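Quinonprotein alcohol dehydrogenase-like protein (Bacteroides thetaiotaomicron VPI-5482, PDB 4R5O) is of unknown function but binds calcium ions and combines an immunoglobulin-like beta-sandwich domain with a seven-bladed beta-propeller. Local coordinates at residues 102-107 and 385-390; 112-117 and 121-126; 400-405 and 409-414. All blocks are in the same frame, centred on the assembly; numbering follows the deposited sequence.

Contact 1: residues 102-107 and 385-390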
loop_
_atom_site.group_PDB
_atom_site.type_symbol
_atom_site.label_atom_id
_atom_site.label_comp_id
_atom_site.label_asym_id
_atom_site.label_seq_id
_atom_site.Cartn_x
_atom_site.Cartn_y
_atom_site.Cartn_z
ATOM N N LYS A 102 9.863 10.718 -3.974
ATOM C CA LYS A 102 9.394 11.867 -4.759
ATOM C C LYS A 102 7.888 11.780 -5.086
ATOM O O LYS A 102 7.468 12.124 -6.192
ATOM C CB LYS A 102 10.213 11.957 -6.068
ATOM C CG LYS A 102 11.713 12.187 -5.831
ATOM C CD LYS A 102 11.999 13.470 -5.038
ATOM C CE LYS A 102 13.453 13.603 -4.666
ATOM N NZ LYS A 102 13.705 14.838 -3.877
ATOM N N GLY A 103 7.087 11.428 -4.084
ATOM C CA GLY A 103 5.633 11.309 -4.206
ATOM C C GLY A 103 5.036 10.324 -3.221
ATOM O O GLY A 103 5.489 10.245 -2.072
ATOM N N PHE A 104 4.006 9.567 -3.651
ATOM C CA PHE A 104 3.361 8.573 -2.762
ATOM C C PHE A 104 2.815 7.375 -3.530
ATOM O O PHE A 104 2.452 7.516 -4.705
ATOM C CB PHE A 104 2.198 9.209 -1.961
ATOM C CG PHE A 104 1.129 9.841 -2.827
ATOM C CD1 PHE A 104 0.097 9.077 -3.358
ATOM C CD2 PHE A 104 1.144 11.206 -3.095
ATOM C CE1 PHE A 104 -0.882 9.661 -4.167
ATOM C CE2 PHE A 104 0.171 11.788 -3.904
ATOM C CZ PHE A 104 -0.847 11.016 -4.420
ATOM N N PHE A 105 2.707 6.215 -2.847
ATOM C CA PHE A 105 2.059 5.024 -3.416
ATOM C C PHE A 105 0.571 5.144 -3.184
ATOM O O PHE A 105 0.152 5.870 -2.288
ATOM C CB PHE A 105 2.605 3.695 -2.843
ATOM C CG PHE A 105 4.101 3.424 -2.945
ATOM C CD1 PHE A 105 4.666 2.969 -4.136
ATOM C CD2 PHE A 105 4.925 3.559 -1.832
ATOM C CE1 PHE A 105 6.031 2.696 -4.217
ATOM C CE2 PHE A 105 6.289 3.273 -1.906
ATOM C CZ PHE A 105 6.831 2.846 -3.092
ATOM N N TYR A 106 -0.234 4.529 -4.011
ATOM C CA TYR A 106 -1.671 4.527 -3.788
ATOM C C TYR A 106 -2.159 3.170 -4.236
ATOM O O TYR A 106 -1.757 2.673 -5.292
ATOM C CB TYR A 106 -2.428 5.711 -4.453
ATOM C CG TYR A 106 -2.394 5.790 -5.968
ATOM C CD1 TYR A 106 -1.371 6.464 -6.627
ATOM C CD2 TYR A 106 -3.442 5.285 -6.737
ATOM C CE1 TYR A 106 -1.347 6.562 -8.018
ATOM C CE2 TYR A 106 -3.428 5.372 -8.126
ATOM C CZ TYR A 106 -2.380 6.020 -8.762
ATOM O OH TYR A 106 -2.342 6.109 -10.124
ATOM N N VAL A 107 -2.927 2.525 -3.366
ATOM C CA VAL A 107 -3.477 1.197 -3.589
ATOM C C VAL A 107 -4.816 1.388 -4.303
ATOM O O VAL A 107 -5.745 1.949 -3.737
ATOM C CB VAL A 107 -3.583 0.408 -2.250
ATOM C CG1 VAL A 107 -4.161 -0.996 -2.469
ATOM C CG2 VAL A 107 -2.227 0.336 -1.563
ATOM N N GLU A 385 0.922 18.516 3.357
ATOM C CA GLU A 385 -0.055 18.245 2.304
ATOM C C GLU A 385 -1.044 17.154 2.730
ATOM O O GLU A 385 -0.631 16.108 3.226
ATOM C CB GLU A 385 0.651 17.824 0.999
ATOM C CG GLU A 385 1.452 18.900 0.276
ATOM C CD GLU A 385 2.339 18.357 -0.829
ATOM O OE1 GLU A 385 3.146 17.434 -0.572
ATOM O OE2 GLU A 385 2.245 18.881 -1.958
ATOM N N LEU A 386 -2.348 17.407 2.517
ATOM C CA LEU A 386 -3.455 16.492 2.823
ATOM C C LEU A 386 -3.927 15.816 1.540
ATOM O O LEU A 386 -4.200 16.496 0.555
ATOM C CB LEU A 386 -4.608 17.268 3.501
ATOM C CG LEU A 386 -5.847 16.489 3.983
ATOM C CD1 LEU A 386 -5.563 15.713 5.271
ATOM C CD2 LEU A 386 -6.964 17.432 4.265
ATOM N N TYR A 387 -4.002 14.490 1.554
ATOM C CA TYR A 387 -4.458 13.692 0.433
ATOM C C TYR A 387 -5.844 13.183 0.724
ATOM O O TYR A 387 -6.032 12.352 1.608
ATOM C CB TYR A 387 -3.507 12.526 0.138
ATOM C CG TYR A 387 -2.039 12.867 0.108
ATOM C CD1 TYR A 387 -1.516 13.673 -0.886
ATOM C CD2 TYR A 387 -1.151 12.271 0.984
ATOM C CE1 TYR A 387 -0.159 13.976 -0.936
ATOM C CE2 TYR A 387 0.210 12.553 0.936
ATOM C CZ TYR A 387 0.707 13.394 -0.041
ATOM O OH TYR A 387 2.048 13.666 -0.147
ATOM N N VAL A 388 -6.807 13.666 -0.036
ATOM C CA VAL A 388 -8.216 13.344 0.068
ATOM C C VAL A 388 -8.663 12.535 -1.146
ATOM O O VAL A 388 -8.383 12.929 -2.278
ATOM C CB VAL A 388 -9.021 14.648 0.189
ATOM C CG1 VAL A 388 -10.478 14.356 0.444
ATOM C CG2 VAL A 388 -8.469 15.539 1.297
ATOM N N THR A 389 -9.374 11.410 -0.911
ATOM C CA THR A 389 -9.939 10.540 -1.950
ATOM C C THR A 389 -11.428 10.855 -2.098
ATOM O O THR A 389 -12.196 10.684 -1.159
ATOM C CB THR A 389 -9.692 9.072 -1.630
ATOM O OG1 THR A 389 -8.290 8.854 -1.459
ATOM C CG2 THR A 389 -10.251 8.137 -2.669
ATOM N N TYR A 390 -11.813 11.340 -3.292
ATOM C CA TYR A 390 -13.185 11.682 -3.653
ATOM C C TYR A 390 -13.766 10.705 -4.667
ATOM O O TYR A 390 -13.010 10.164 -5.484
ATOM C CB TYR A 390 -13.254 13.098 -4.253
ATOM C CG TYR A 390 -12.887 14.225 -3.328
ATOM C CD1 TYR A 390 -13.805 14.733 -2.424
ATOM C CD2 TYR A 390 -11.667 14.868 -3.443
ATOM C CE1 TYR A 390 -13.495 15.815 -1.602
ATOM C CE2 TYR A 390 -11.342 15.950 -2.629
ATOM C CZ TYR A 390 -12.260 16.424 -1.709
ATOM O OH TYR A 390 -11.958 17.492 -0.894
#
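Phe104 and Tyr387 carry the whole of this contact, in which two neighbouring blades of the seven-bladed beta-propeller pack face against face. Strand 103-108 belongs to the sheet that also contains the C-terminal strand 422-424, and strand 386-392 is an inner member of the four-stranded sheet beside it. The spacing is that of two layers and not of paired strands: the nearest alpha carbons, Phe104 CA and Tyr387 CA, are 9.9 Å apart, and no hydrogen bond crosses.

The aromatic interaction is oblique. Ring centroids of Phe104 and Tyr387 lie 4.6 Å apart with the planes turned by 45°, intermediate between a stack and an edge-to-face pair. Phe104 chi1 of 57° sets CG between its backbone N and carbonyl carbon, and the ring reaches across the gap toward the tyrosine. Phe104 CE2 and Phe104 CD2 are each 3.7 Å from Tyr387 CE1. The two side chains slide past each other in opposite senses, with Phe104 CD2 over one face of the Tyr387 ring.

Further apolar contacts fill in the interface. Phe104 also meets Val413 and the ring of Tyr115, while Tyr387 lies against Val402, so the pair is embedded between the two sheets.

Polar groups are handled outside the ring contact. The phenol OH of Tyr387 hydrogen-bonds to Asn380 ND2, which ties down the far end of the ring. On the face turned from Phe104, the carbonyl oxygen Glu385 O sits over the ring centre of Tyr387, 4.3 Å above its plane.

Contact 2: residues 112-117 and 121-126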
loop_
_atom_site.group_PDB
_atom_site.type_symbol
_atom_site.label_atom_id
_atom_site.label_comp_id
_atom_site.label_asym_id
_atom_site.label_seq_id
_atom_site.Cartn_x
_atom_site.Cartn_y
_atom_site.Cartn_z
ATOM N N PHE A 112 -0.104 -1.823 -6.107
ATOM C CA PHE A 112 0.607 -0.602 -5.726
ATOM C C PHE A 112 0.895 0.244 -6.951
ATOM O O PHE A 112 1.565 -0.220 -7.870
ATOM C CB PHE A 112 1.911 -0.883 -4.976
ATOM C CG PHE A 112 1.773 -1.525 -3.617
ATOM C CD1 PHE A 112 1.632 -0.750 -2.476
ATOM C CD2 PHE A 112 1.875 -2.901 -3.467
ATOM C CE1 PHE A 112 1.564 -1.350 -1.207
ATOM C CE2 PHE A 112 1.785 -3.495 -2.204
ATOM C CZ PHE A 112 1.628 -2.718 -1.082
ATOM N N ASN A 113 0.386 1.486 -6.951
ATOM C CA ASN A 113 0.568 2.502 -7.996
ATOM C C ASN A 113 1.352 3.689 -7.423
ATOM O O ASN A 113 1.182 3.997 -6.236
ATOM C CB ASN A 113 -0.783 2.949 -8.530
ATOM C CG ASN A 113 -1.735 1.826 -8.832
ATOM O OD1 ASN A 113 -1.697 1.213 -9.892
ATOM N ND2 ASN A 113 -2.626 1.537 -7.898
ATOM N N PHE A 114 2.221 4.340 -8.215
ATOM C CA PHE A 114 2.992 5.453 -7.661
ATOM C C PHE A 114 2.704 6.760 -8.381
ATOM O O PHE A 114 2.733 6.800 -9.607
ATOM C CB PHE A 114 4.502 5.181 -7.706
ATOM C CG PHE A 114 5.349 6.280 -7.091
ATOM C CD1 PHE A 114 5.478 6.393 -5.710
ATOM C CD2 PHE A 114 6.075 7.154 -7.897
ATOM C CE1 PHE A 114 6.307 7.371 -5.148
ATOM C CE2 PHE A 114 6.873 8.161 -7.332
ATOM C CZ PHE A 114 6.969 8.274 -5.962
ATOM N N TYR A 115 2.473 7.834 -7.612
ATOM C CA TYR A 115 2.276 9.167 -8.151
ATOM C C TYR A 115 3.434 10.073 -7.715
ATOM O O TYR A 115 3.647 10.295 -6.522
ATOM C CB TYR A 115 0.916 9.761 -7.732
ATOM C CG TYR A 115 0.694 11.170 -8.243
ATOM C CD1 TYR A 115 0.363 11.409 -9.576
ATOM C CD2 TYR A 115 0.821 12.268 -7.399
ATOM C CE1 TYR A 115 0.153 12.705 -10.050
ATOM C CE2 TYR A 115 0.589 13.568 -7.857
ATOM C CZ TYR A 115 0.254 13.779 -9.180
ATOM O OH TYR A 115 0.010 15.058 -9.609
ATOM N N ASP A 116 4.158 10.617 -8.703
ATOM C CA ASP A 116 5.283 11.523 -8.503
ATOM C C ASP A 116 4.753 12.968 -8.365
ATOM O O ASP A 116 4.220 13.523 -9.327
ATOM C CB ASP A 116 6.258 11.372 -9.677
ATOM C CG ASP A 116 7.641 11.955 -9.465
ATOM O OD1 ASP A 116 7.735 13.102 -8.983
ATOM O OD2 ASP A 116 8.632 11.293 -9.865
ATOM N N THR A 117 4.892 13.575 -7.163
ATOM C CA THR A 117 4.427 14.946 -6.908
ATOM C C THR A 117 5.334 15.996 -7.610
ATOM O O THR A 117 4.942 17.165 -7.692
ATOM C CB THR A 117 4.340 15.249 -5.404
ATOM O OG1 THR A 117 5.596 14.958 -4.798
ATOM C CG2 THR A 117 3.231 14.475 -4.707
ATOM N N THR A 121 3.096 12.803 -12.423
ATOM C CA THR A 121 2.918 11.606 -13.238
ATOM C C THR A 121 2.593 10.414 -12.358
ATOM O O THR A 121 3.231 10.214 -11.318
ATOM C CB THR A 121 4.196 11.343 -14.079
ATOM O OG1 THR A 121 4.418 12.468 -14.933
ATOM C CG2 THR A 121 4.104 10.086 -14.927
ATOM N N ALA A 122 1.610 9.612 -12.821
ATOM C CA ALA A 122 1.157 8.383 -12.203
ATOM C C ALA A 122 1.724 7.178 -12.911
ATOM O O ALA A 122 1.740 7.147 -14.136
ATOM C CB ALA A 122 -0.352 8.325 -12.223
ATOM N N TYR A 123 2.193 6.192 -12.154
ATOM C CA TYR A 123 2.714 4.929 -12.677
ATOM C C TYR A 123 1.825 3.827 -12.143
ATOM O O TYR A 123 1.753 3.632 -10.931
ATOM C CB TYR A 123 4.197 4.728 -12.315
ATOM C CG TYR A 123 5.097 5.865 -12.740
ATOM C CD1 TYR A 123 5.627 5.916 -14.024
ATOM C CD2 TYR A 123 5.431 6.882 -11.852
ATOM C CE1 TYR A 123 6.447 6.965 -14.422
ATOM C CE2 TYR A 123 6.240 7.944 -12.245
ATOM C CZ TYR A 123 6.751 7.980 -13.530
ATOM O OH TYR A 123 7.550 9.023 -13.926
ATOM N N GLN A 124 1.060 3.191 -13.023
ATOM C CA GLN A 124 0.117 2.167 -12.607
ATOM C C GLN A 124 0.777 0.810 -12.498
ATOM O O GLN A 124 1.553 0.429 -13.370
ATOM C CB GLN A 124 -1.069 2.083 -13.578
ATOM C CG GLN A 124 -1.990 3.306 -13.535
ATOM C CD GLN A 124 -3.202 3.141 -14.415
ATOM O OE1 GLN A 124 -3.314 2.211 -15.229
ATOM N NE2 GLN A 124 -4.153 4.046 -14.271
ATOM N N ASP A 125 0.453 0.083 -11.414
ATOM C CA ASP A 125 0.857 -1.288 -11.112
ATOM C C ASP A 125 2.393 -1.421 -11.118
ATOM O O ASP A 125 2.969 -2.218 -11.843
ATOM C CB ASP A 125 0.207 -2.261 -12.124
ATOM C CG ASP A 125 0.287 -3.731 -11.782
ATOM O OD1 ASP A 125 0.632 -4.054 -10.622
ATOM O OD2 ASP A 125 -0.055 -4.564 -12.657
ATOM N N CYS A 126 3.030 -0.671 -10.241
ATOM C CA CYS A 126 4.461 -0.700 -10.016
ATOM C C CYS A 126 4.850 -2.008 -9.323
ATOM O O CYS A 126 6.019 -2.401 -9.321
ATOM C CB CYS A 126 4.872 0.514 -9.186
ATOM S SG CYS A 126 4.665 2.100 -10.042
#
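Asn113 turns its CG beside its own backbone N (chi1 -46°), which swings the amide toward residues 124-125; there OD1 accepts the N-H of Asp125. Asp125 N to Asn113 OD1 measures 2.9 Å, with the donor tilted 32° from the carbonyl plane. The other end of this amide is held too, since Asn113 ND2 donates to Tyr106 O and Ala108 O, fixing its rotation. Phe114 and Tyr123 start from different first torsions (CG anti to the backbone N in Phe114, beside it in Tyr123), yet their rings lie side by side on one face of the sheet. Phe114 CD2 and Tyr123 CD2 are 4.0 Å apart, the tyrosine carbon arriving at the edge of the phenylalanine ring.

The two segments form an antiparallel beta hairpin, strand axes at 164°, on the outer side of a propeller blade, where 121-123 is the edge strand. Phe114 and Tyr123 make a hydrogen-bonded pair: Phe114 N to Tyr123 O is 2.8 Å and Tyr123 N to Phe114 O 2.7 Å. Nearer the turn, Asp116 N reaches Thr121 O at 2.8 Å, whereas the return bond from Thr121 N is weak. Asp116 OD1 accepts the backbone N-H groups of Glu118 and Lys119.

On the opposite face Tyr115 and Ala122 form the non-hydrogen-bonded pair, and Tyr115 CD1 is 4.1 Å from Ala122 CB. Past the strand, the chain bends into helix 126-129, N-capped by Asp125, whose OD1 also hydrogen-bonds to Thr111 OG1. Cys126 N donates to Phe112 O at 2.8 Å, and Cys126 SG rests 3.9 Å from Phe114 CB.

Contact 3: residues 400-405 and 409-414. With CA (calcium ion), chain M.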
loop_
_atom_site.group_PDB
_atom_site.type_symbol
_atom_site.label_atom_id
_atom_site.label_comp_id
_atom_site.label_asym_id
_atom_site.label_seq_id
_atom_site.Cartn_x
_atom_site.Cartn_y
_atom_site.Cartn_z
ATOM N N ILE A 400 -7.714 11.521 -6.390
ATOM C CA ILE A 400 -6.942 11.840 -5.198
ATOM C C ILE A 400 -6.583 13.316 -5.326
ATOM O O ILE A 400 -5.887 13.701 -6.264
ATOM C CB ILE A 400 -5.710 10.923 -4.941
ATOM C CG1 ILE A 400 -6.122 9.454 -4.802
ATOM C CG2 ILE A 400 -4.947 11.408 -3.711
ATOM C CD1 ILE A 400 -4.953 8.489 -4.795
ATOM N N VAL A 401 -7.110 14.146 -4.433
ATOM C CA VAL A 401 -6.814 15.576 -4.439
ATOM C C VAL A 401 -5.823 15.830 -3.314
ATOM O O VAL A 401 -6.044 15.403 -2.181
ATOM C CB VAL A 401 -8.076 16.470 -4.345
ATOM C CG1 VAL A 401 -7.699 17.946 -4.361
ATOM C CG2 VAL A 401 -9.048 16.162 -5.482
ATOM N N VAL A 402 -4.700 16.458 -3.662
ATOM C CA VAL A 402 -3.609 16.818 -2.763
ATOM C C VAL A 402 -3.731 18.305 -2.481
ATOM O O VAL A 402 -3.551 19.117 -3.401
ATOM C CB VAL A 402 -2.205 16.437 -3.333
ATOM C CG1 VAL A 402 -1.085 16.905 -2.406
ATOM C CG2 VAL A 402 -2.091 14.951 -3.644
ATOM N N TYR A 403 -4.078 18.652 -1.228
ATOM C CA TYR A 403 -4.219 20.027 -0.759
ATOM C C TYR A 403 -2.981 20.491 -0.021
ATOM O O TYR A 403 -2.333 19.699 0.640
ATOM C CB TYR A 403 -5.437 20.168 0.180
ATOM C CG TYR A 403 -6.789 19.925 -0.461
ATOM C CD1 TYR A 403 -7.455 20.945 -1.136
ATOM C CD2 TYR A 403 -7.448 18.703 -0.312
ATOM C CE1 TYR A 403 -8.713 20.741 -1.699
ATOM C CE2 TYR A 403 -8.708 18.487 -0.874
ATOM C CZ TYR A 403 -9.332 19.509 -1.573
ATOM O OH TYR A 403 -10.583 19.326 -2.115
ATOM N N SER A 404 -2.694 21.777 -0.061
ATOM C CA SER A 404 -1.603 22.352 0.718
ATOM C C SER A 404 -2.078 22.571 2.166
ATOM O O SER A 404 -3.281 22.456 2.419
ATOM C CB SER A 404 -1.137 23.661 0.077
ATOM O OG SER A 404 -2.172 24.633 0.065
ATOM N N LYS A 405 -1.157 22.920 3.102
ATOM C CA LYS A 405 -1.496 23.257 4.498
ATOM C C LYS A 405 -2.647 24.274 4.574
ATOM O O LYS A 405 -3.436 24.258 5.519
ATOM C CB LYS A 405 -0.282 23.855 5.246
ATOM C CG LYS A 405 1.029 23.079 5.260
ATOM C CD LYS A 405 2.115 23.769 6.129
ATOM C CE LYS A 405 2.580 25.143 5.673
ATOM N NZ LYS A 405 3.505 25.787 6.647
ATOM N N VAL A 409 -5.516 23.329 -3.924
ATOM C CA VAL A 409 -5.338 22.101 -4.719
ATOM C C VAL A 409 -3.979 22.161 -5.385
ATOM O O VAL A 409 -3.671 23.143 -6.055
ATOM C CB VAL A 409 -6.478 21.875 -5.756
ATOM C CG1 VAL A 409 -6.226 20.630 -6.611
ATOM C CG2 VAL A 409 -7.843 21.798 -5.069
ATOM N N LEU A 410 -3.166 21.126 -5.182
ATOM C CA LEU A 410 -1.820 21.036 -5.753
ATOM C C LEU A 410 -1.723 19.935 -6.797
ATOM O O LEU A 410 -0.928 20.050 -7.729
ATOM C CB LEU A 410 -0.773 20.777 -4.645
ATOM C CG LEU A 410 -0.583 21.857 -3.574
ATOM C CD1 LEU A 410 0.477 21.430 -2.594
ATOM C CD2 LEU A 410 -0.209 23.203 -4.184
ATOM N N HIS A 411 -2.478 18.844 -6.609
ATOM C CA HIS A 411 -2.477 17.689 -7.507
ATOM C C HIS A 411 -3.840 17.039 -7.583
ATOM O O HIS A 411 -4.593 17.056 -6.617
ATOM C CB HIS A 411 -1.461 16.630 -7.049
ATOM C CG HIS A 411 -0.074 17.137 -6.825
ATOM N ND1 HIS A 411 0.823 17.223 -7.840
ATOM C CD2 HIS A 411 0.519 17.558 -5.691
ATOM C CE1 HIS A 411 1.931 17.710 -7.306
ATOM N NE2 HIS A 411 1.797 17.910 -6.016
ATOM N N THR A 412 -4.138 16.434 -8.725
ATOM C CA THR A 412 -5.343 15.665 -8.959
ATOM C C THR A 412 -4.882 14.402 -9.662
ATOM O O THR A 412 -4.274 14.482 -10.735
ATOM C CB THR A 412 -6.409 16.472 -9.716
ATOM O OG1 THR A 412 -6.719 17.656 -8.986
ATOM C CG2 THR A 412 -7.693 15.676 -9.943
ATOM N N VAL A 413 -5.089 13.255 -9.027
ATOM C CA VAL A 413 -4.745 11.947 -9.577
ATOM C C VAL A 413 -6.049 11.290 -10.004
ATOM O O VAL A 413 -6.897 11.019 -9.157
ATOM C CB VAL A 413 -3.942 11.087 -8.569
ATOM C CG1 VAL A 413 -3.428 9.805 -9.221
ATOM C CG2 VAL A 413 -2.794 11.879 -7.959
ATOM N N ASP A 414 -6.254 11.098 -11.306
ATOM C CA ASP A 414 -7.477 10.467 -11.791
ATOM C C ASP A 414 -7.344 8.975 -11.570
ATOM O O ASP A 414 -6.314 8.395 -11.893
ATOM C CB ASP A 414 -7.759 10.825 -13.264
ATOM C CG ASP A 414 -9.081 10.314 -13.837
ATOM O OD1 ASP A 414 -9.989 9.959 -13.036
ATOM O OD2 ASP A 414 -9.228 10.313 -15.085
HETATM CA CA CA M . -3.613 14.333 -12.920
HETATM O O HOH W 1 -2.549 11.905 -12.743
HETATM O O HOH W 2 -6.125 14.215 -13.458
#
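Val402 meets two consecutive residues, Leu410 and His411, across this antiparallel hairpin: a classic beta bulge near the turn between the outer two strands of a propeller blade. The register proves it, since Val402 pairs with His411 but Tyr403 with Val409.

Backbone hydrogen bonds run regularly up to the bulge. Ile400 and Val413 exchange a reciprocal pair, and Val402 N donates to His411 O at 3.0 Å, nearly straight at 173°. At the bulge, Val402 O receives Leu410 N at 2.7 Å, and His411 N adds only a weak second bond at 3.4 Å.

Apolar contacts divide between the faces. On one, Val401, Tyr403 and Val409 form a cluster: Tyr403 CE1 is 3.6 Å from Val409 CG2, while Val401 CG1 touches Val409 CG1 and also covers one face of the Tyr403 ring. On the other, Val402 and His411 lie side by side. His411 chi1 of -53° places its imidazole so that Val402 CB lies in the ring plane, at the edge, with Val402 CG1 3.7 Å from His411 CD2. Beyond the bulge, Leu410 CD1 packs on Ser404 CB, whose hydroxyl hydrogen-bonds to Lys408 N in the turn.

Metal binding uses the outer strand's backbone. A calcium ion is bound by Thr412 O at 2.3 Å. Water 1 (2.7 Å) and water 2 (2.6 Å) also bind the ion.

Contact 1 is the junction between two blades, and contacts 2 and 3 are the outer hairpins of those blades. Strand 103-108 joins contact 1 to contact 2 through Tyr106 N to Asn113 O (2.7 Å); strand 386-392 joins it to contact 3 through Val401 N to Val388 O (2.8 Å). The centres of contacts 2 and 3 lie about 10 and 8 Å from that of contact 1. Contacts 2 and 3, centres about 14 Å apart, meet directly: Tyr115 OH lies 2.9 Å from His411 ND1. The calcium at Thr412 is about 5 Å from the Tyr115 side chain and about 10 Å from that of Phe104, nearest atom to ion. Strand 422-424 pairing with 103-108 closes the propeller ring.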